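L-hydantoinase (Arthrobacter aurescens, PDB 1GKR) hydrolyses the cyclic amide ring of hydantoins with two zinc ions per subunit, preferring aryl over alkyl derivatives, its stereoselectivity depending on the substrate. Local coordinates at residues Gly55-Leu68 against Gly86-Pro98. Numbering follows the deposited sequence.
Sequences GVVDEHVHIIDMDL and GITTIIEMPITFP. With ZN (zinc ion), chain F.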
ATOM      1  N   GLY A  55      -3.853  35.980 -15.018  1.00 13.21           N
ATOM      2  CA  GLY A  55      -2.635  36.420 -14.381  1.00 13.81           C
ATOM      3  C   GLY A  55      -2.157  35.320 -13.451  1.00 14.54           C
ATOM      4  O   GLY A  55      -2.964  34.612 -12.845  1.00 14.46           O
ATOM      5  N   VAL A  56      -0.847  35.152 -13.346  1.00 13.00           N
ATOM      6  CA  VAL A  56      -0.301  34.131 -12.464  1.00 12.28           C
ATOM      7  C   VAL A  56      -0.506  34.534 -11.007  1.00 13.79           C
ATOM      8  O   VAL A  56      -0.335  35.700 -10.655  1.00 17.39           O
ATOM      9  CB  VAL A  56       1.192  33.945 -12.701  1.00  9.82           C
ATOM     10  CG1 VAL A  56       1.797  33.121 -11.575  1.00  5.36           C
ATOM     11  CG2 VAL A  56       1.404  33.272 -14.054  1.00  9.84           C
ATOM     12  N   VAL A  57      -0.893  33.574 -10.174  1.00 11.55           N
ATOM     13  CA  VAL A  57      -1.100  33.814  -8.755  1.00 11.35           C
ATOM     14  C   VAL A  57       0.012  33.078  -8.023  1.00 12.16           C
ATOM     15  O   VAL A  57       0.002  31.853  -7.953  1.00 12.24           O
ATOM     16  CB  VAL A  57      -2.474  33.273  -8.276  1.00 12.59           C
ATOM     17  CG1 VAL A  57      -2.569  33.339  -6.762  1.00 10.30           C
ATOM     18  CG2 VAL A  57      -3.598  34.093  -8.900  1.00 10.57           C
ATOM     19  N   ASP A  58       0.978  33.824  -7.493  1.00 12.74           N
ATOM     20  CA  ASP A  58       2.093  33.214  -6.781  1.00 11.69           C
ATOM     21  C   ASP A  58       1.863  33.264  -5.268  1.00 11.20           C
ATOM     22  O   ASP A  58       1.865  34.332  -4.658  1.00 12.51           O
ATOM     23  CB  ASP A  58       3.395  33.915  -7.143  1.00 11.15           C
ATOM     24  CG  ASP A  58       4.597  33.104  -6.759  1.00 12.89           C
ATOM     25  OD1 ASP A  58       4.527  32.424  -5.721  1.00 16.20           O
ATOM     26  OD2 ASP A  58       5.613  33.140  -7.479  1.00 16.15           O
ATOM     27  N   GLU A  59       1.659  32.088  -4.682  1.00 10.57           N
ATOM     28  CA  GLU A  59       1.382  31.920  -3.255  1.00 12.29           C
ATOM     29  C   GLU A  59       2.629  31.905  -2.386  1.00 13.42           C
ATOM     30  O   GLU A  59       2.528  31.808  -1.161  1.00 14.74           O
ATOM     31  CB  GLU A  59       0.661  30.587  -3.025  1.00 11.18           C
ATOM     32  CG  GLU A  59       1.540  29.397  -3.405  1.00 11.80           C
ATOM     33  CD  GLU A  59       0.840  28.053  -3.304  1.00 13.79           C
ATOM     34  OE1 GLU A  59      -0.409  28.024  -3.336  1.00 14.55           O
ATOM     35  OE2 GLU A  59       1.546  27.021  -3.211  1.00 10.74           O
ATOM     36  N   HIS A  60       3.800  31.975  -3.003  1.00 11.81           N
ATOM     37  CA  HIS A  60       5.020  31.906  -2.221  1.00 12.48           C
ATOM     38  C   HIS A  60       6.023  33.016  -2.522  1.00 13.15           C
ATOM     39  O   HIS A  60       7.015  32.806  -3.225  1.00 14.92           O
ATOM     40  CB  HIS A  60       5.653  30.539  -2.429  1.00 11.45           C
ATOM     41  CG  HIS A  60       6.666  30.189  -1.391  1.00 16.79           C
ATOM     42  ND1 HIS A  60       6.990  28.885  -1.075  1.00 15.81           N
ATOM     43  CD2 HIS A  60       7.430  30.974  -0.595  1.00 17.98           C
ATOM     44  CE1 HIS A  60       7.908  28.887  -0.125  1.00 18.88           C
ATOM     45  NE2 HIS A  60       8.192  30.141   0.183  1.00 16.75           N
ATOM     46  N   VAL A  61       5.771  34.188  -1.957  1.00 10.05           N
ATOM     47  CA  VAL A  61       6.620  35.335  -2.188  1.00 11.58           C
ATOM     48  C   VAL A  61       7.209  35.916  -0.901  1.00 13.19           C
ATOM     49  O   VAL A  61       6.514  36.061   0.117  1.00 14.03           O
ATOM     50  CB  VAL A  61       5.815  36.426  -2.940  1.00 12.83           C
ATOM     51  CG1 VAL A  61       6.702  37.623  -3.283  1.00  7.54           C
ATOM     52  CG2 VAL A  61       5.215  35.827  -4.187  1.00  9.90           C
ATOM     53  N   HIS A  62       8.503  36.224  -0.957  1.00 12.96           N
ATOM     54  CA  HIS A  62       9.220  36.828   0.165  1.00 13.72           C
ATOM     55  C   HIS A  62       9.848  38.164  -0.266  1.00 15.10           C
ATOM     56  O   HIS A  62      11.068  38.258  -0.424  1.00 16.35           O
ATOM     57  CB  HIS A  62      10.356  35.938   0.653  1.00  8.28           C
ATOM     58  CG  HIS A  62       9.923  34.602   1.158  1.00  9.43           C
ATOM     59  ND1 HIS A  62       9.346  34.424   2.395  1.00  8.57           N
ATOM     60  CD2 HIS A  62      10.055  33.362   0.622  1.00 11.21           C
ATOM     61  CE1 HIS A  62       9.145  33.133   2.603  1.00  9.45           C
ATOM     62  NE2 HIS A  62       9.564  32.468   1.542  1.00 10.40           N
ATOM     63  N   ILE A  63       9.033  39.187  -0.491  1.00 15.58           N
ATOM     64  CA  ILE A  63       9.591  40.477  -0.843  1.00 18.73           C
ATOM     65  C   ILE A  63      10.207  40.996   0.456  1.00 19.43           C
ATOM     66  O   ILE A  63      11.178  41.740   0.430  1.00 19.33           O
ATOM     67  CB  ILE A  63       8.514  41.448  -1.351  1.00 19.91           C
ATOM     68  CG1 ILE A  63       8.043  41.005  -2.737  1.00 16.84           C
ATOM     69  CG2 ILE A  63       9.073  42.870  -1.398  1.00 18.46           C
ATOM     70  CD1 ILE A  63       6.887  41.813  -3.282  1.00 13.63           C
ATOM     71  N   ILE A  64       9.637  40.556   1.579  1.00 20.71           N
ATOM     72  CA  ILE A  64      10.094  40.897   2.929  1.00 20.99           C
ATOM     73  C   ILE A  64       9.745  42.312   3.344  1.00 21.57           C
ATOM     74  O   ILE A  64       8.870  42.503   4.189  1.00 22.55           O
ATOM     75  CB  ILE A  64      11.611  40.742   3.081  1.00 22.29           C
ATOM     76  CG1 ILE A  64      12.072  39.377   2.556  1.00 20.67           C
ATOM     77  CG2 ILE A  64      11.983  40.923   4.554  1.00 21.30           C
ATOM     78  CD1 ILE A  64      11.926  38.249   3.545  1.00 22.65           C
ATOM     79  N   ASP A  65      10.454  43.284   2.759  1.00 21.76           N
ATOM     80  CA  ASP A  65      10.254  44.714   3.006  1.00 20.68           C
ATOM     81  C   ASP A  65      10.327  45.071   4.493  1.00 21.58           C
ATOM     82  O   ASP A  65      11.123  44.505   5.245  1.00 21.09           O
ATOM     83  CB  ASP A  65       8.897  45.153   2.436  1.00 22.99           C
ATOM     84  CG  ASP A  65       8.842  46.647   2.082  1.00 26.12           C
ATOM     85  OD1 ASP A  65       9.392  47.036   1.025  1.00 27.03           O
ATOM     86  OD2 ASP A  65       8.239  47.429   2.856  1.00 24.01           O
ATOM     87  N   MET A  66       9.490  46.020   4.905  1.00 22.06           N
ATOM     88  CA  MET A  66       9.443  46.484   6.289  1.00 22.19           C
ATOM     89  C   MET A  66      10.803  46.992   6.768  1.00 22.62           C
ATOM     90  O   MET A  66      11.556  47.566   5.979  1.00 21.82           O
ATOM     91  CB  MET A  66       8.916  45.375   7.194  1.00 21.31           C
ATOM     92  CG  MET A  66       7.567  44.844   6.731  1.00 22.49           C
ATOM     93  SD  MET A  66       6.339  46.160   6.427  1.00 27.32           S
ATOM     94  CE  MET A  66       5.519  46.213   8.041  1.00 26.24           C
ATOM     95  N   ASP A  67      11.131  46.786   8.038  1.00 22.83           N
ATOM     96  CA  ASP A  67      12.403  47.282   8.568  1.00 25.97           C
ATOM     97  C   ASP A  67      13.649  46.780   7.851  1.00 26.61           C
ATOM     98  O   ASP A  67      14.741  47.318   8.029  1.00 29.31           O
ATOM     99  CB  ASP A  67      12.529  46.976  10.069  1.00 25.66           C
ATOM    100  CG  ASP A  67      11.539  47.762  10.916  1.00 27.13           C
ATOM    101  OD1 ASP A  67      10.800  48.611  10.355  1.00 29.06           O
ATOM    102  OD2 ASP A  67      11.500  47.526  12.144  1.00 27.44           O
ATOM    103  N   LEU A  68      13.489  45.760   7.026  1.00 27.78           N
ATOM    104  CA  LEU A  68      14.625  45.209   6.308  1.00 27.86           C
ATOM    105  C   LEU A  68      14.553  45.518   4.823  1.00 24.64           C
ATOM    106  O   LEU A  68      15.268  44.912   4.025  1.00 25.35           O
ATOM    107  CB  LEU A  68      14.656  43.690   6.500  1.00 31.76           C
ATOM    108  CG  LEU A  68      14.608  43.184   7.942  1.00 34.12           C
ATOM    109  CD1 LEU A  68      14.543  41.664   7.936  1.00 34.33           C
ATOM    110  CD2 LEU A  68      15.836  43.685   8.713  1.00 32.71           C
ATOM    111  N   GLY A  86       4.495  38.625 -15.326  1.00 12.39           N
ATOM    112  CA  GLY A  86       3.157  38.098 -15.516  1.00 14.09           C
ATOM    113  C   GLY A  86       2.450  37.646 -14.248  1.00 14.47           C
ATOM    114  O   GLY A  86       1.385  37.030 -14.319  1.00 15.07           O
ATOM    115  N   ILE A  87       3.033  37.941 -13.090  1.00 12.81           N
ATOM    116  CA  ILE A  87       2.434  37.563 -11.816  1.00 12.35           C
ATOM    117  C   ILE A  87       1.586  38.731 -11.334  1.00 13.48           C
ATOM    118  O   ILE A  87       2.098  39.728 -10.840  1.00 16.12           O
ATOM    119  CB  ILE A  87       3.533  37.208 -10.786  1.00 12.16           C
ATOM    120  CG1 ILE A  87       4.300  35.986 -11.294  1.00  9.02           C
ATOM    121  CG2 ILE A  87       2.937  36.948  -9.401  1.00  4.64           C
ATOM    122  CD1 ILE A  87       5.409  35.549 -10.375  1.00 11.44           C
ATOM    123  N   THR A  88       0.276  38.593 -11.480  1.00 14.40           N
ATOM    124  CA  THR A  88      -0.654  39.651 -11.111  1.00 13.46           C
ATOM    125  C   THR A  88      -1.092  39.705  -9.650  1.00 12.78           C
ATOM    126  O   THR A  88      -1.572  40.736  -9.189  1.00 13.12           O
ATOM    127  CB  THR A  88      -1.865  39.594 -12.019  1.00 14.23           C
ATOM    128  OG1 THR A  88      -2.406  38.267 -11.994  1.00 13.17           O
ATOM    129  CG2 THR A  88      -1.447  39.946 -13.450  1.00 12.29           C
ATOM    130  N   THR A  89      -0.994  38.602  -8.923  1.00 11.36           N
ATOM    131  CA  THR A  89      -1.299  38.685  -7.501  1.00 13.47           C
ATOM    132  C   THR A  89      -0.337  37.782  -6.727  1.00 14.77           C
ATOM    133  O   THR A  89      -0.029  36.655  -7.140  1.00 14.54           O
ATOM    134  CB  THR A  89      -2.800  38.393  -7.124  1.00 11.96           C
ATOM    135  OG1 THR A  89      -2.884  37.177  -6.387  1.00 13.54           O
ATOM    136  CG2 THR A  89      -3.678  38.338  -8.322  1.00  6.66           C
ATOM    137  N   ILE A  90       0.180  38.327  -5.628  1.00 12.71           N
ATOM    138  CA  ILE A  90       1.134  37.630  -4.789  1.00 10.70           C
ATOM    139  C   ILE A  90       0.577  37.486  -3.381  1.00 12.03           C
ATOM    140  O   ILE A  90      -0.325  38.223  -2.970  1.00 12.72           O
ATOM    141  CB  ILE A  90       2.469  38.426  -4.679  1.00 11.84           C
ATOM    142  CG1 ILE A  90       2.226  39.751  -3.950  1.00 12.60           C
ATOM    143  CG2 ILE A  90       3.030  38.726  -6.053  1.00 10.62           C
ATOM    144  CD1 ILE A  90       3.470  40.539  -3.686  1.00 10.64           C
ATOM    145  N   ILE A  91       1.112  36.524  -2.645  1.00 11.04           N
ATOM    146  CA  ILE A  91       0.714  36.344  -1.271  1.00 10.88           C
ATOM    147  C   ILE A  91       2.041  36.410  -0.514  1.00 12.03           C
ATOM    148  O   ILE A  91       2.844  35.493  -0.620  1.00 12.82           O
ATOM    149  CB  ILE A  91       0.010  34.995  -1.080  1.00 10.89           C
ATOM    150  CG1 ILE A  91      -1.010  34.787  -2.206  1.00 10.64           C
ATOM    151  CG2 ILE A  91      -0.752  34.991   0.232  1.00  7.02           C
ATOM    152  CD1 ILE A  91      -1.926  33.584  -2.009  1.00  7.86           C
ATOM    153  N   GLU A  92       2.281  37.514   0.203  1.00 12.66           N
ATOM    154  CA  GLU A  92       3.526  37.726   0.962  1.00 12.00           C
ATOM    155  C   GLU A  92       3.611  36.856   2.186  1.00 12.49           C
ATOM    156  O   GLU A  92       2.676  36.845   2.988  1.00 14.11           O
ATOM    157  CB  GLU A  92       3.635  39.165   1.457  1.00 13.36           C
ATOM    158  CG  GLU A  92       4.709  39.993   0.803  1.00 15.63           C
ATOM    159  CD  GLU A  92       6.117  39.532   1.097  1.00 17.23           C
ATOM    160  OE1 GLU A  92       6.568  39.579   2.270  1.00 18.69           O
ATOM    161  OE2 GLU A  92       6.774  39.129   0.122  1.00 18.40           O
ATOM    162  N   MET A  93       4.729  36.151   2.339  1.00 10.52           N
ATOM    163  CA  MET A  93       4.933  35.306   3.510  1.00 12.25           C
ATOM    164  C   MET A  93       5.143  36.245   4.703  1.00 13.77           C
ATOM    165  O   MET A  93       5.393  37.439   4.528  1.00 13.76           O
ATOM    166  CB  MET A  93       6.151  34.409   3.315  1.00 13.70           C
ATOM    167  CG  MET A  93       6.049  33.485   2.122  1.00 17.02           C
ATOM    168  SD  MET A  93       5.364  31.837   2.463  1.00 25.02           S
ATOM    169  CE  MET A  93       4.378  32.153   3.899  1.00 24.85           C
ATOM    170  N   PRO A  94       5.071  35.719   5.933  1.00 13.36           N
ATOM    171  CA  PRO A  94       5.249  36.604   7.079  1.00 12.96           C
ATOM    172  C   PRO A  94       6.643  36.621   7.662  1.00 14.23           C
ATOM    173  O   PRO A  94       6.812  36.992   8.814  1.00 15.53           O
ATOM    174  CB  PRO A  94       4.237  36.053   8.059  1.00 11.72           C
ATOM    175  CG  PRO A  94       4.439  34.572   7.880  1.00  9.63           C
ATOM    176  CD  PRO A  94       4.662  34.377   6.380  1.00 11.35           C
ATOM    177  N   ILE A  95       7.637  36.206   6.885  1.00 15.79           N
ATOM    178  CA  ILE A  95       9.010  36.196   7.381  1.00 17.34           C
ATOM    179  C   ILE A  95       9.614  37.554   7.075  1.00 18.47           C
ATOM    180  O   ILE A  95      10.015  37.823   5.940  1.00 20.05           O
ATOM    181  CB  ILE A  95       9.906  35.169   6.668  1.00 17.48           C
ATOM    182  CG1 ILE A  95       9.209  33.812   6.545  1.00 18.75           C
ATOM    183  CG2 ILE A  95      11.216  35.055   7.414  1.00 15.91           C
ATOM    184  CD1 ILE A  95       9.253  32.970   7.758  1.00 20.55           C
ATOM    185  N   THR A  96       9.685  38.406   8.083  1.00 17.75           N
ATOM    186  CA  THR A  96      10.244  39.737   7.910  1.00 20.44           C
ATOM    187  C   THR A  96      10.422  40.317   9.297  1.00 21.01           C
ATOM    188  O   THR A  96      10.183  39.630  10.283  1.00 18.80           O
ATOM    189  CB  THR A  96       9.286  40.650   7.064  1.00 19.80           C
ATOM    190  OG1 THR A  96       9.839  41.962   6.975  1.00 19.66           O
ATOM    191  CG2 THR A  96       7.914  40.750   7.694  1.00 14.49           C
ATOM    192  N   PHE A  97      10.877  41.562   9.385  1.00 23.64           N
ATOM    193  CA  PHE A  97      11.004  42.176  10.692  1.00 23.78           C
ATOM    194  C   PHE A  97      10.385  43.551  10.678  1.00 23.03           C
ATOM    195  O   PHE A  97      10.726  44.386   9.839  1.00 24.20           O
ATOM    196  CB  PHE A  97      12.445  42.308  11.150  1.00 26.68           C
ATOM    197  CG  PHE A  97      12.553  42.698  12.595  1.00 33.90           C
ATOM    198  CD1 PHE A  97      12.463  41.731  13.599  1.00 37.53           C
ATOM    199  CD2 PHE A  97      12.647  44.040  12.965  1.00 36.69           C
ATOM    200  CE1 PHE A  97      12.459  42.096  14.954  1.00 36.89           C
ATOM    201  CE2 PHE A  97      12.644  44.419  14.311  1.00 36.11           C
ATOM    202  CZ  PHE A  97      12.549  43.445  15.307  1.00 38.25           C
ATOM    203  N   PRO A  98       9.438  43.796  11.595  1.00 21.47           N
ATOM    204  CA  PRO A  98       9.002  42.798  12.574  1.00 20.27           C
ATOM    205  C   PRO A  98       8.235  41.648  11.912  1.00 19.79           C
ATOM    206  O   PRO A  98       7.645  41.810  10.844  1.00 19.98           O
ATOM    207  CB  PRO A  98       8.126  43.611  13.514  1.00 19.12           C
ATOM    208  CG  PRO A  98       7.507  44.604  12.593  1.00 20.71           C
ATOM    209  CD  PRO A  98       8.670  45.044  11.737  1.00 19.53           C
TER
HETATM  210 ZN    ZN F1453       9.966  30.387   1.317  1.00 17.02          ZN
HETATM  211  O   HOH W   1       8.335  36.810   3.815  1.00 27.29           O
HETATM  212  O   HOH W   2      12.224  29.341   1.605  1.00 20.72           O
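Met93 joins the neighbouring strand through its N, which donates to Val61 O at 2.9 Å in a nearly straight bond (167° at the hydrogen), and turns its side chain to the histidines that flank Val61 in sequence. SD lies 4.2 Å from the centroid of the His60 ring, oblique to it; the approach to His62 is modelled too close to be trusted in detail. Those two rings each bind the same zinc ion through NE2, and Asp312 and the carboxylated Lys147 complete the protein ligands of this zinc, together with a water. At the edge of the His62 ring, ND1 donates in plane to another water, which in turn donates to Ile95 O.

The bend at chi2 (-66°) brings the carboxylate of Glu92 back beside the loop after the histidines: OE1 accepts from Ile64 N at 3.3 Å, the donor standing above the carboxylate plane, while OE2 accepts from Ile63 N at a modelled separation so short that its exact geometry is doubtful. This is the first beta-alpha-beta unit of the amidohydrolase TIM barrel: strands 56-58 and 87-92 run parallel, 28° apart, and His60 and His62 form the HxH metal motif at the end of the first strand. Between Asp58 and Val61 the register slips by one residue, a beta bulge.

Val61 crosses Ile90 at about a right angle, CG2 lying 3.8 Å from Ile90 CB. Farther back, Ile87, which also touches Ala82 of helix 75-85, packs CG1 on Val56 CG1 (3.8 Å) and CG2 on Asp58 CB; an alanine here would probably leave Val56 CG1 and Asp58 CB without their apolar partner.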